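Local coordinates for protein acidocalcisomal pyrophosphatase (PDB 5C5V) that probably hydrolyses inorganic pyrophosphate to phosphate with the help of magnesium ions, as other soluble pyrophosphatases of its family do, at residues Ile168-Ser173 and Asp219-Asp224. Numbering follows the deposited sequence.
Sequences IATGES and DNDPVD. With MG (magnesium ion), chain E; MG (magnesium ion), chain G; 2PN (imidodiphosphoric acid), chain C.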
loop_
_atom_site.group_PDB
_atom_site.type_symbol
_atom_site.label_atom_id
_atom_site.label_comp_id
_atom_site.label_asym_id
_atom_site.label_seq_id
_atom_site.Cartn_x
_atom_site.Cartn_y
_atom_site.Cartn_z
ATOM N N ILE A 168 -26.636 17.820 2.690
ATOM C CA ILE A 168 -27.079 18.250 4.001
ATOM C C ILE A 168 -28.176 19.293 3.809
ATOM O O ILE A 168 -27.977 20.254 3.068
ATOM C CB ILE A 168 -25.926 18.846 4.820
ATOM C CG1 ILE A 168 -24.874 17.764 5.106
ATOM C CG2 ILE A 168 -26.458 19.473 6.080
ATOM C CD1 ILE A 168 -23.670 18.266 5.870
ATOM N N ALA A 169 -29.345 19.070 4.405
ATOM C CA ALA A 169 -30.448 20.017 4.268
ATOM C C ALA A 169 -30.242 21.198 5.226
ATOM O O ALA A 169 -30.633 21.158 6.403
ATOM C CB ALA A 169 -31.783 19.340 4.524
ATOM N N THR A 170 -29.632 22.256 4.707
ATOM C CA THR A 170 -29.276 23.409 5.518
ATOM C C THR A 170 -30.516 24.142 6.008
ATOM O O THR A 170 -30.454 24.948 6.930
ATOM C CB THR A 170 -28.383 24.373 4.722
ATOM O OG1 THR A 170 -29.058 24.745 3.510
ATOM C CG2 THR A 170 -27.078 23.684 4.351
ATOM N N GLY A 171 -31.650 23.851 5.389
ATOM C CA GLY A 171 -32.871 24.571 5.698
ATOM C C GLY A 171 -33.744 23.896 6.734
ATOM O O GLY A 171 -34.724 24.470 7.172
ATOM N N GLU A 172 -33.407 22.669 7.110
ATOM C CA GLU A 172 -34.241 21.918 8.043
ATOM C C GLU A 172 -33.573 21.732 9.396
ATOM O O GLU A 172 -32.351 21.619 9.479
ATOM C CB GLU A 172 -34.607 20.548 7.465
ATOM C CG GLU A 172 -35.303 20.623 6.111
ATOM C CD GLU A 172 -35.551 19.258 5.501
ATOM O OE1 GLU A 172 -35.451 18.237 6.222
ATOM O OE2 GLU A 172 -35.852 19.203 4.297
ATOM N N SER A 173 -34.387 21.705 10.449
ATOM C CA SER A 173 -33.895 21.451 11.805
ATOM C C SER A 173 -33.101 20.161 11.884
ATOM O O SER A 173 -33.558 19.126 11.401
ATOM C CB SER A 173 -35.058 21.373 12.804
ATOM O OG SER A 173 -35.782 22.584 12.843
ATOM N N ASP A 219 -21.532 30.166 -1.828
ATOM C CA ASP A 219 -22.731 29.512 -2.345
ATOM C C ASP A 219 -23.695 29.106 -1.227
ATOM O O ASP A 219 -24.617 28.328 -1.456
ATOM C CB ASP A 219 -22.356 28.290 -3.215
ATOM C CG ASP A 219 -22.069 27.029 -2.398
ATOM O OD1 ASP A 219 -22.285 25.934 -2.953
ATOM O OD2 ASP A 219 -21.644 27.124 -1.211
ATOM N N ASN A 220 -23.473 29.643 -0.025
ATOM C CA ASN A 220 -24.410 29.497 1.089
ATOM C C ASN A 220 -24.515 28.073 1.650
ATOM O O ASN A 220 -25.510 27.722 2.268
ATOM C CB ASN A 220 -25.802 29.981 0.661
ATOM C CG ASN A 220 -26.682 30.370 1.842
ATOM O OD1 ASN A 220 -26.189 30.811 2.884
ATOM N ND2 ASN A 220 -27.995 30.226 1.674
ATOM N N ASP A 221 -23.485 27.264 1.435
ATOM C CA ASP A 221 -23.461 25.853 1.832
ATOM C C ASP A 221 -22.192 25.541 2.609
ATOM O O ASP A 221 -21.236 26.306 2.567
ATOM C CB ASP A 221 -23.532 24.927 0.606
ATOM C CG ASP A 221 -24.935 24.416 0.314
ATOM O OD1 ASP A 221 -25.681 24.108 1.262
ATOM O OD2 ASP A 221 -25.297 24.291 -0.875
ATOM N N PRO A 222 -22.171 24.405 3.319
ATOM C CA PRO A 222 -20.887 23.961 3.873
ATOM C C PRO A 222 -19.831 23.822 2.774
ATOM O O PRO A 222 -20.189 23.615 1.616
ATOM C CB PRO A 222 -21.224 22.601 4.486
ATOM C CG PRO A 222 -22.673 22.658 4.741
ATOM C CD PRO A 222 -23.265 23.483 3.660
ATOM N N VAL A 223 -18.560 23.951 3.133
ATOM C CA VAL A 223 -17.465 23.769 2.189
ATOM C C VAL A 223 -17.466 22.354 1.597
ATOM O O VAL A 223 -17.611 21.355 2.312
ATOM C CB VAL A 223 -16.105 24.059 2.865
ATOM C CG1 VAL A 223 -14.932 23.684 1.953
ATOM C CG2 VAL A 223 -16.023 25.521 3.263
ATOM N N ASP A 224 -17.302 22.285 0.281
ATOM C CA ASP A 224 -17.381 21.031 -0.456
ATOM C C ASP A 224 -16.043 20.307 -0.489
ATOM O O ASP A 224 -14.995 20.930 -0.605
ATOM C CB ASP A 224 -17.876 21.288 -1.882
ATOM C CG ASP A 224 -19.306 21.820 -1.922
ATOM O OD1 ASP A 224 -20.155 21.335 -1.144
ATOM O OD2 ASP A 224 -19.571 22.729 -2.729
HETATM MG MG MG E . -20.994 24.130 -2.941
HETATM MG MG MG G . -22.108 21.468 -1.414
HETATM P P1 2PN C . -24.185 21.834 -6.682
HETATM O O1 2PN C . -25.667 21.901 -6.229
HETATM O O2 2PN C . -23.694 23.281 -6.958
HETATM O O3 2PN C . -24.073 20.895 -7.915
HETATM N N1 2PN C . -23.300 21.137 -5.497
HETATM P P2 2PN C . -22.953 21.837 -4.057
HETATM O O4 2PN C . -24.266 22.322 -3.344
HETATM O O5 2PN C . -22.080 23.042 -4.349
HETATM O O6 2PN C . -22.252 20.883 -3.194
HETATM O O HOH W 1 -25.741 21.459 1.700
HETATM O O HOH W 2 -20.252 24.822 -0.973
HETATM O O HOH W 3 -22.442 23.438 -1.872
HETATM O O HOH W 4 -22.031 21.920 0.865
HETATM O O HOH W 5 -24.246 20.932 -0.941
HETATM O O HOH W 6 -21.693 19.599 -0.612
#
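The methyl CG2 of Thr170 lies 3.4 Å from OD1 of Asp221 and 3.9 Å from CD of Pro222. It is anti to its own carbonyl carbon, beside the backbone N, which directs it at the second loop. No hydrogen bond joins the loops directly. Instead, one water donates to the backbone O of Ile168 and, at 2.7 Å, to OD1 of Asp221. OD2 of Asp221 weakly accepts a second water, which bridges two of the bound magnesium ions.

Asp219 and Asp224 bind these two ions, and Asp221 ligates a further magnesium. OD1 of Asp224 binds the magnesium of chain G at 2.0 Å and OD2 that of chain E at 2.0 Å. OD1 of Asp219 binds the chain E ion at 2.2 Å, and Asp256 completes it. Each ion takes an oxygen of the same imidodiphosphate phosphorus, P2. Pro222 O accepts two metal-bound waters, one on each ion. A weak hydrogen bond links Asp221 N to Asp219 OD2 (3.2 Å).

Behind this shell, Trp205 NE1 is hydrogen-bonded to Asn220 OD1, and Lys258 NZ to Asp224 OD2. The type I turn Ala169-Glu172 carries Thr170, and Arg110 forms a salt bridge with Glu172.

This is the acidic metal-binding loop of a family I pyrophosphatase. The bridging water's oxygen lies 2.8 Å from P2, a position consistent with this family's attacking water; the two cations would probably polarise it toward hydroxide.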